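PDB 3PM6: putative fructose-bisphosphate aldolase, which is a putative class II fructose-bisphosphate aldolase, a zinc-containing protein with a TIM-barrel fold. Local coordinates for residues F27-Y35 against S52-W61; F114-S125 against G144-R153. All blocks are in the same frame, centred on the assembly; numbering follows the deposited sequence.

Contact 1: F27-Y35 against S52-W61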
loop_
_atom_site.group_PDB
_atom_site.type_symbol
_atom_site.label_atom_id
_atom_site.label_comp_id
_atom_site.label_asym_id
_atom_site.label_seq_id
_atom_site.Cartn_x
_atom_site.Cartn_y
_atom_site.Cartn_z
ATOM N N PHE A 27 -13.085 26.640 6.265
ATOM C CA PHE A 27 -11.866 25.874 6.508
ATOM C C PHE A 27 -11.392 25.283 5.192
ATOM O O PHE A 27 -12.010 25.541 4.147
ATOM C CB PHE A 27 -12.053 24.836 7.616
ATOM C CG PHE A 27 -13.019 23.732 7.269
ATOM C CD1 PHE A 27 -14.406 23.950 7.322
ATOM C CD2 PHE A 27 -12.538 22.470 6.900
ATOM C CE1 PHE A 27 -15.287 22.927 6.991
ATOM C CE2 PHE A 27 -13.406 21.442 6.577
ATOM C CZ PHE A 27 -14.782 21.668 6.605
ATOM N N ALA A 28 -10.284 24.538 5.228
ATOM C CA ALA A 28 -9.805 23.817 4.042
ATOM C C ALA A 28 -9.626 22.329 4.339
ATOM O O ALA A 28 -9.373 21.934 5.482
ATOM C CB ALA A 28 -8.529 24.427 3.505
ATOM N N ILE A 29 -9.803 21.523 3.289
ATOM C CA ILE A 29 -9.617 20.084 3.317
ATOM C C ILE A 29 -8.104 19.839 3.269
ATOM O O ILE A 29 -7.410 20.435 2.446
ATOM C CB ILE A 29 -10.293 19.451 2.056
ATOM C CG1 ILE A 29 -11.795 19.778 2.025
ATOM C CG2 ILE A 29 -10.016 17.931 1.936
ATOM C CD1 ILE A 29 -12.607 19.360 3.304
ATOM N N PRO A 30 -7.581 19.007 4.185
ATOM C CA PRO A 30 -6.159 18.666 4.090
ATOM C C PRO A 30 -5.968 17.641 2.983
ATOM O O PRO A 30 -6.587 16.610 3.028
ATOM C CB PRO A 30 -5.841 18.032 5.459
ATOM C CG PRO A 30 -7.192 17.508 5.988
ATOM C CD PRO A 30 -8.273 18.356 5.328
ATOM N N ALA A 31 -5.138 17.948 1.993
ATOM C CA ALA A 31 -4.925 17.070 0.824
ATOM C C ALA A 31 -3.475 16.598 0.841
ATOM O O ALA A 31 -2.568 17.308 0.404
ATOM C CB ALA A 31 -5.235 17.828 -0.465
ATOM N N ILE A 32 -3.245 15.417 1.385
ATOM C CA ILE A 32 -1.901 14.985 1.751
ATOM C C ILE A 32 -1.371 14.029 0.729
ATOM O O ILE A 32 -1.962 12.960 0.516
ATOM C CB ILE A 32 -1.939 14.238 3.145
ATOM C CG1 ILE A 32 -2.769 15.030 4.166
ATOM C CG2 ILE A 32 -0.533 13.884 3.635
ATOM C CD1 ILE A 32 -2.233 16.422 4.452
ATOM N N CYS A 33 -0.272 14.418 0.080
ATOM C CA CYS A 33 0.443 13.556 -0.820
ATOM C C CYS A 33 1.120 12.450 -0.087
ATOM O O CYS A 33 1.836 12.679 0.908
ATOM C CB CYS A 33 1.523 14.341 -1.580
ATOM S SG CYS A 33 0.809 15.679 -2.500
ATOM N N VAL A 34 0.969 11.245 -0.611
ATOM C CA VAL A 34 1.660 10.088 -0.032
ATOM C C VAL A 34 2.218 9.219 -1.129
ATOM O O VAL A 34 1.773 9.333 -2.279
ATOM C CB VAL A 34 0.714 9.218 0.824
ATOM C CG1 VAL A 34 0.271 9.949 2.089
ATOM C CG2 VAL A 34 -0.461 8.732 0.018
ATOM N N TYR A 35 3.165 8.339 -0.758
ATOM C CA TYR A 35 3.900 7.466 -1.687
ATOM C C TYR A 35 3.792 6.004 -1.303
ATOM O O TYR A 35 4.392 5.136 -1.966
ATOM C CB TYR A 35 5.400 7.777 -1.667
ATOM C CG TYR A 35 5.762 9.172 -2.080
ATOM C CD1 TYR A 35 5.982 9.502 -3.421
ATOM C CD2 TYR A 35 5.892 10.167 -1.119
ATOM C CE1 TYR A 35 6.343 10.819 -3.776
ATOM C CE2 TYR A 35 6.230 11.444 -1.460
ATOM C CZ TYR A 35 6.472 11.768 -2.773
ATOM O OH TYR A 35 6.782 13.083 -3.024
ATOM N N SER A 52 -11.778 14.767 11.116
ATOM C CA SER A 52 -11.560 15.710 9.997
ATOM C C SER A 52 -11.734 14.931 8.713
ATOM O O SER A 52 -11.268 13.787 8.615
ATOM C CB SER A 52 -10.137 16.294 10.028
ATOM O OG SER A 52 -9.828 16.980 8.810
ATOM N N PRO A 53 -12.377 15.562 7.718
ATOM C CA PRO A 53 -12.307 15.138 6.338
ATOM C C PRO A 53 -10.848 15.214 5.884
ATOM O O PRO A 53 -10.034 15.849 6.556
ATOM C CB PRO A 53 -13.115 16.212 5.630
ATOM C CG PRO A 53 -12.864 17.454 6.474
ATOM C CD PRO A 53 -13.044 16.871 7.840
ATOM N N ALA A 54 -10.517 14.551 4.777
ATOM C CA ALA A 54 -9.154 14.576 4.229
ATOM C C ALA A 54 -9.191 14.103 2.809
ATOM O O ALA A 54 -10.194 13.607 2.355
ATOM C CB ALA A 54 -8.177 13.664 5.052
ATOM N N MET A 55 -8.087 14.276 2.097
ATOM C CA MET A 55 -7.944 13.668 0.796
ATOM C C MET A 55 -6.596 12.993 0.761
ATOM O O MET A 55 -5.607 13.506 1.305
ATOM C CB MET A 55 -8.067 14.713 -0.328
ATOM C CG MET A 55 -9.470 15.258 -0.523
ATOM S SD MET A 55 -9.562 16.512 -1.877
ATOM C CE MET A 55 -11.353 16.727 -1.912
ATOM N N ILE A 56 -6.552 11.843 0.121
ATOM C CA ILE A 56 -5.283 11.149 -0.084
ATOM C C ILE A 56 -4.853 11.521 -1.529
ATOM O O ILE A 56 -5.630 11.348 -2.477
ATOM C CB ILE A 56 -5.457 9.597 0.092
ATOM C CG1 ILE A 56 -5.892 9.226 1.525
ATOM C CG2 ILE A 56 -4.219 8.822 -0.352
ATOM C CD1 ILE A 56 -6.238 7.776 1.679
ATOM N N LEU A 57 -3.641 12.067 -1.676
ATOM C CA LEU A 57 -3.133 12.397 -3.001
ATOM C C LEU A 57 -2.081 11.411 -3.468
ATOM O O LEU A 57 -1.155 11.106 -2.735
ATOM C CB LEU A 57 -2.583 13.838 -3.034
ATOM C CG LEU A 57 -3.648 14.908 -3.278
ATOM C CD1 LEU A 57 -4.769 14.833 -2.173
ATOM C CD2 LEU A 57 -3.021 16.288 -3.277
ATOM N N LEU A 58 -2.217 10.896 -4.686
ATOM C CA LEU A 58 -1.168 10.065 -5.265
ATOM C C LEU A 58 -0.589 10.795 -6.475
ATOM O O LEU A 58 -1.295 11.593 -7.091
ATOM C CB LEU A 58 -1.727 8.691 -5.663
ATOM C CG LEU A 58 -2.135 7.752 -4.511
ATOM C CD1 LEU A 58 -2.870 6.589 -5.137
ATOM C CD2 LEU A 58 -0.885 7.226 -3.721
ATOM N N PHE A 59 0.694 10.547 -6.804
ATOM C CA PHE A 59 1.295 11.098 -8.024
ATOM C C PHE A 59 1.170 10.072 -9.146
ATOM O O PHE A 59 0.844 8.897 -8.873
ATOM C CB PHE A 59 2.769 11.479 -7.810
ATOM C CG PHE A 59 2.964 12.578 -6.822
ATOM C CD1 PHE A 59 2.340 13.824 -6.989
ATOM C CD2 PHE A 59 3.749 12.386 -5.706
ATOM C CE1 PHE A 59 2.503 14.835 -6.050
ATOM C CE2 PHE A 59 3.921 13.428 -4.775
ATOM C CZ PHE A 59 3.300 14.640 -4.962
ATOM N N PRO A 60 1.399 10.491 -10.421
ATOM C CA PRO A 60 1.396 9.476 -11.483
ATOM C C PRO A 60 2.375 8.338 -11.220
ATOM O O PRO A 60 2.168 7.204 -11.679
ATOM C CB PRO A 60 1.823 10.284 -12.744
ATOM C CG PRO A 60 1.245 11.659 -12.512
ATOM C CD PRO A 60 1.122 11.836 -10.962
ATOM N N TRP A 61 3.447 8.654 -10.508
ATOM C CA TRP A 61 4.416 7.651 -10.078
ATOM C C TRP A 61 3.792 6.438 -9.381
ATOM O O TRP A 61 4.339 5.340 -9.476
ATOM C CB TRP A 61 5.466 8.261 -9.134
ATOM C CG TRP A 61 6.340 7.206 -8.524
ATOM C CD1 TRP A 61 7.464 6.653 -9.075
ATOM C CD2 TRP A 61 6.139 6.540 -7.264
ATOM N NE1 TRP A 61 7.985 5.691 -8.229
ATOM C CE2 TRP A 61 7.194 5.597 -7.115
ATOM C CE3 TRP A 61 5.183 6.660 -6.238
ATOM C CZ2 TRP A 61 7.323 4.776 -5.974
ATOM C CZ3 TRP A 61 5.299 5.842 -5.118
ATOM C CH2 TRP A 61 6.369 4.911 -4.991
HETATM O O HOH W 1 2.427 8.972 -5.116
#

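Contact 2: F114-S125 against G144-R153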
loop_
_atom_site.group_PDB
_atom_site.type_symbol
_atom_site.label_atom_id
_atom_site.label_comp_id
_atom_site.label_asym_id
_atom_site.label_seq_id
_atom_site.Cartn_x
_atom_site.Cartn_y
_atom_site.Cartn_z
ATOM N N PHE A 114 -10.061 6.869 -8.830
ATOM C CA PHE A 114 -9.914 8.258 -8.327
ATOM C C PHE A 114 -11.231 8.952 -8.246
ATOM O O PHE A 114 -12.056 8.791 -9.140
ATOM C CB PHE A 114 -8.934 9.087 -9.195
ATOM C CG PHE A 114 -7.519 8.674 -9.012
ATOM C CD1 PHE A 114 -6.796 9.128 -7.918
ATOM C CD2 PHE A 114 -6.941 7.742 -9.858
ATOM C CE1 PHE A 114 -5.505 8.707 -7.722
ATOM C CE2 PHE A 114 -5.634 7.327 -9.679
ATOM C CZ PHE A 114 -4.921 7.800 -8.599
ATOM N N ASP A 115 -11.429 9.735 -7.189
ATOM C CA ASP A 115 -12.604 10.607 -7.131
ATOM C C ASP A 115 -12.368 11.911 -7.908
ATOM O O ASP A 115 -13.312 12.537 -8.373
ATOM C CB ASP A 115 -12.943 10.908 -5.681
ATOM C CG ASP A 115 -13.182 9.644 -4.871
ATOM O OD1 ASP A 115 -14.197 8.976 -5.105
ATOM O OD2 ASP A 115 -12.354 9.306 -4.011
ATOM N N SER A 116 -11.100 12.326 -8.022
ATOM C CA SER A 116 -10.744 13.592 -8.672
ATOM C C SER A 116 -9.350 13.527 -9.223
ATOM O O SER A 116 -8.536 12.721 -8.787
ATOM C CB SER A 116 -10.881 14.792 -7.720
ATOM O OG SER A 116 -10.144 14.606 -6.530
ATOM N N ILE A 117 -9.052 14.360 -10.204
ATOM C CA ILE A 117 -7.734 14.264 -10.829
ATOM C C ILE A 117 -7.316 15.675 -11.090
ATOM O O ILE A 117 -8.130 16.489 -11.491
ATOM C CB ILE A 117 -7.834 13.484 -12.166
ATOM C CG1 ILE A 117 -8.202 12.013 -11.921
ATOM C CG2 ILE A 117 -6.559 13.660 -13.052
ATOM C CD1 ILE A 117 -8.345 11.175 -13.255
ATOM N N MET A 118 -6.048 15.977 -10.859
ATOM C CA MET A 118 -5.564 17.260 -11.243
ATOM C C MET A 118 -5.064 17.219 -12.674
ATOM O O MET A 118 -4.040 16.622 -12.944
ATOM C CB MET A 118 -4.465 17.788 -10.289
ATOM C CG MET A 118 -3.962 19.151 -10.715
ATOM S SD MET A 118 -2.464 19.662 -9.833
ATOM C CE MET A 118 -2.458 21.404 -10.367
ATOM N N VAL A 119 -5.779 17.877 -13.582
ATOM C CA VAL A 119 -5.340 17.981 -14.990
ATOM C C VAL A 119 -4.384 19.158 -15.050
ATOM O O VAL A 119 -4.811 20.299 -15.230
ATOM C CB VAL A 119 -6.546 18.190 -15.968
ATOM C CG1 VAL A 119 -6.068 18.194 -17.387
ATOM C CG2 VAL A 119 -7.616 17.102 -15.735
ATOM N N ASP A 120 -3.105 18.875 -14.846
ATOM C CA ASP A 120 -2.080 19.880 -14.670
ATOM C C ASP A 120 -1.341 20.046 -15.993
ATOM O O ASP A 120 -0.330 19.384 -16.239
ATOM C CB ASP A 120 -1.080 19.444 -13.566
ATOM C CG ASP A 120 -0.010 20.494 -13.318
ATOM O OD1 ASP A 120 -0.080 21.532 -14.007
ATOM O OD2 ASP A 120 0.862 20.323 -12.424
ATOM N N MET A 121 -1.846 20.927 -16.853
ATOM C CA MET A 121 -1.189 21.187 -18.144
ATOM C C MET A 121 -0.371 22.483 -18.128
ATOM O O MET A 121 -0.142 23.117 -19.171
ATOM C CB MET A 121 -2.271 21.220 -19.236
ATOM C CG MET A 121 -3.070 19.873 -19.327
ATOM S SD MET A 121 -2.036 18.516 -19.937
ATOM C CE MET A 121 -2.215 17.270 -18.665
ATOM N N SER A 122 0.078 22.873 -16.926
ATOM C CA SER A 122 0.668 24.193 -16.702
ATOM C C SER A 122 2.041 24.337 -17.341
ATOM O O SER A 122 2.540 25.451 -17.506
ATOM C CB SER A 122 0.782 24.466 -15.183
ATOM O OG SER A 122 1.760 23.600 -14.612
ATOM N N HIS A 123 2.658 23.208 -17.685
ATOM C CA HIS A 123 3.935 23.228 -18.378
ATOM C C HIS A 123 3.857 23.651 -19.846
ATOM O O HIS A 123 4.875 24.032 -20.434
ATOM C CB HIS A 123 4.639 21.880 -18.250
ATOM C CG HIS A 123 5.199 21.627 -16.880
ATOM N ND1 HIS A 123 6.407 21.000 -16.678
ATOM C CD2 HIS A 123 4.725 21.931 -15.652
ATOM C CE1 HIS A 123 6.635 20.894 -15.378
ATOM N NE2 HIS A 123 5.634 21.458 -14.733
ATOM N N PHE A 124 2.659 23.588 -20.423
ATOM C CA PHE A 124 2.431 23.984 -21.808
ATOM C C PHE A 124 2.079 25.463 -21.852
ATOM O O PHE A 124 1.838 26.078 -20.800
ATOM C CB PHE A 124 1.320 23.101 -22.446
ATOM C CG PHE A 124 1.656 21.630 -22.462
ATOM C CD1 PHE A 124 2.634 21.130 -23.324
ATOM C CD2 PHE A 124 1.030 20.749 -21.569
ATOM C CE1 PHE A 124 2.982 19.766 -23.316
ATOM C CE2 PHE A 124 1.357 19.378 -21.537
ATOM C CZ PHE A 124 2.335 18.876 -22.409
ATOM N N SER A 125 2.063 26.042 -23.058
ATOM C CA SER A 125 1.621 27.436 -23.252
ATOM C C SER A 125 0.205 27.520 -22.741
ATOM O O SER A 125 -0.516 26.485 -22.680
ATOM C CB SER A 125 1.674 27.840 -24.740
ATOM O OG SER A 125 0.765 27.087 -25.533
ATOM N N GLY A 144 -17.296 10.028 -14.204
ATOM C CA GLY A 144 -17.668 10.377 -12.839
ATOM C C GLY A 144 -16.619 11.157 -12.050
ATOM O O GLY A 144 -16.765 11.344 -10.843
ATOM N N ILE A 145 -15.581 11.647 -12.733
ATOM C CA ILE A 145 -14.386 12.149 -12.038
ATOM C C ILE A 145 -14.309 13.684 -12.029
ATOM O O ILE A 145 -14.396 14.305 -13.068
ATOM C CB ILE A 145 -13.123 11.520 -12.666
ATOM C CG1 ILE A 145 -13.173 9.984 -12.509
ATOM C CG2 ILE A 145 -11.837 12.140 -12.078
ATOM C CD1 ILE A 145 -12.055 9.233 -13.298
ATOM N N ALA A 146 -14.187 14.270 -10.840
ATOM C CA ALA A 146 -14.013 15.700 -10.681
ATOM C C ALA A 146 -12.569 16.126 -11.052
ATOM O O ALA A 146 -11.660 15.292 -11.089
ATOM C CB ALA A 146 -14.320 16.081 -9.248
ATOM N N THR A 147 -12.353 17.404 -11.342
ATOM C CA THR A 147 -11.059 17.834 -11.901
ATOM C C THR A 147 -10.572 19.154 -11.348
ATOM O O THR A 147 -11.358 20.000 -10.952
ATOM C CB THR A 147 -11.054 17.960 -13.445
ATOM O OG1 THR A 147 -12.004 18.926 -13.841
ATOM C CG2 THR A 147 -11.362 16.659 -14.134
ATOM N N GLU A 148 -9.264 19.305 -11.334
ATOM C CA GLU A 148 -8.599 20.519 -10.859
ATOM C C GLU A 148 -7.674 20.874 -11.986
ATOM O O GLU A 148 -7.114 19.980 -12.602
ATOM C CB GLU A 148 -7.798 20.205 -9.597
ATOM C CG GLU A 148 -6.890 21.314 -9.075
ATOM C CD GLU A 148 -6.127 20.888 -7.821
ATOM O OE1 GLU A 148 -6.716 20.195 -6.949
ATOM O OE2 GLU A 148 -4.930 21.233 -7.710
ATOM N N ALA A 149 -7.505 22.167 -12.241
ATOM C CA ALA A 149 -6.589 22.650 -13.243
ATOM C C ALA A 149 -5.805 23.828 -12.707
ATOM O O ALA A 149 -6.158 24.402 -11.669
ATOM C CB ALA A 149 -7.346 23.033 -14.508
ATOM N N GLU A 150 -4.709 24.136 -13.390
ATOM C CA GLU A 150 -3.806 25.222 -12.975
ATOM C C GLU A 150 -3.762 26.363 -13.990
ATOM O O GLU A 150 -3.055 26.286 -15.017
ATOM C CB GLU A 150 -2.398 24.681 -12.768
ATOM C CG GLU A 150 -1.405 25.702 -12.226
ATOM C CD GLU A 150 -0.087 25.030 -11.806
ATOM O OE1 GLU A 150 -0.123 23.994 -11.124
ATOM O OE2 GLU A 150 0.978 25.556 -12.134
ATOM N N PRO A 151 -4.469 27.458 -13.698
ATOM C CA PRO A 151 -4.515 28.581 -14.651
ATOM C C PRO A 151 -3.285 29.445 -14.476
ATOM O O PRO A 151 -3.395 30.636 -14.161
ATOM C CB PRO A 151 -5.761 29.349 -14.216
ATOM C CG PRO A 151 -5.922 29.039 -12.775
ATOM C CD PRO A 151 -5.211 27.749 -12.466
ATOM N N GLY A 152 -2.116 28.856 -14.686
ATOM C CA GLY A 152 -0.862 29.615 -14.548
ATOM C C GLY A 152 0.248 28.605 -14.525
ATOM O O GLY A 152 0.039 27.490 -14.995
ATOM N N ARG A 153 1.413 28.986 -14.011
ATOM C CA ARG A 153 2.531 28.053 -13.842
ATOM C C ARG A 153 3.286 28.310 -12.536
ATOM O O ARG A 153 4.054 29.273 -12.428
ATOM C CB ARG A 153 3.513 28.128 -15.013
ATOM C CG ARG A 153 4.494 26.938 -15.034
ATOM C CD ARG A 153 5.472 27.094 -16.198
ATOM N NE ARG A 153 4.711 27.054 -17.448
ATOM C CZ ARG A 153 4.928 27.842 -18.497
ATOM N NH1 ARG A 153 5.899 28.767 -18.473
ATOM N NH2 ARG A 153 4.171 27.692 -19.583
HETATM O O HOH W 2 -4.023 22.932 -16.012
HETATM O O HOH W 3 2.077 22.479 -11.136
#

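Contact 1: F27-Y35 against S52-W61
Leu57 N donates to Ile32 O at 2.9 Å with a straight N-H (168°), although it stands above that carbonyl's plane. Three more backbone bonds, Met55 N to Pro30 O, Ile32 N to Met55 O and Val34 N to Leu57 O, complete the parallel pairing of strands 29-33 and 54-58. Past the last of them a water bridges the chains, donating to Val34 O and accepting from Phe59 N, each at 2.9 Å. On one face of the sheet Leu57 CD1 presses on Ala31 CB at 3.5 Å, a tight carbon contact. Cys33 SG, held beside its own backbone N (chi1 -59°), approaches Phe59 CZ obliquely at 3.7 Å, a sulfur-aromatic contact. The Phe59 and Tyr35 planes meet at 51°, neither stacked nor edge-to-face, and Tyr35 OH lies at the Phe59 edge, 3.4 Å from CE2. That hydroxyl is hydrogen-bonded to Asp159 O and Asn251 ND2. Toward helix 37-49, Val34 CG2 meets Ile56 CG2 at 3.8 Å, and both side chains touch Ile43. Trp61 sets its ring edge against Tyr35 O and bonds through NE1 to Glu276 of the second subunit. Between the two segments hydrogen bonding thus runs through backbone and one water, while apolar side chains pack on both faces and Phe59 comes within about 6 Å of the zinc.

Contact 2: F114-S125 against G144-R153
The Arg153 guanidinium receives two carbonyls at its edge, both close to its plane: NE donates to Ser122 O at 2.7 Å, nearly straight at 170°, and NH2 to Phe124 O at 3.1 Å, reaching that carbonyl from above its plane. A bend at chi3 (-63°) turns the otherwise extended arginine chain so that both N-H groups face the turn 121-124, and NH1 bonds to Glu168 O. The carboxylates of Asp120 and Glu150 lie side by side, planes 36° apart, with Asp120 OD1 3.8 Å from Glu150 OE1. A water sits within hydrogen-bonding distance of both Asp120 OD2 and Glu150 OE1, and Glu150 OE2 accepts from Ile154 N. Asp120 OD1 accepts Ser122 OG on its syn lone pair at 2.8 Å and Ser122 N from the anti side, forming an Asx turn; OD2 takes His91 ND1, placing Asp120 in the second shell of the zinc. Met118 is extended, with CG anti to its backbone N; its SD lies 3.6 Å from Glu148 OE2, the oxygen that is hydrogen-bonded to His227 NE2, while CE touches Glu150 OE1. Ile117 CG1 packs on Ile145 CG2 at 3.6 Å. Four backbone bonds, from Ala146 N to Asp115 O through Val119 N to Glu148 O, pair the parallel strands 116-119 and 146-149; beyond them a water joins Val119 O to Glu150 N. Helix 126-141 connects these strands as a beta-alpha-beta crossover and covers Val119 and Thr147, helix 95-103 backs Ile145, and strand 85-92 flanks 116-119 on its other edge.

Both contacts join consecutive parallel strands of one closed eight-stranded barrel, each through a beta-alpha-beta unit: contact 1 pairs the first and second strands and contact 2 the fourth and fifth. Contact 1 closes before contact 2 opens along the chain, and strand 85-92 lies between them in the sheet. Their centres are about 15 Å apart, yet they touch where Leu58 CD1 packs against Phe114 CZ at 4.2 Å. The Phe59 and Met118 side chains each come within about 6 Å of the zinc, whose ligands are His91, His196 and His227. The two pairings therefore build different parts of the barrel wall around the same metal site.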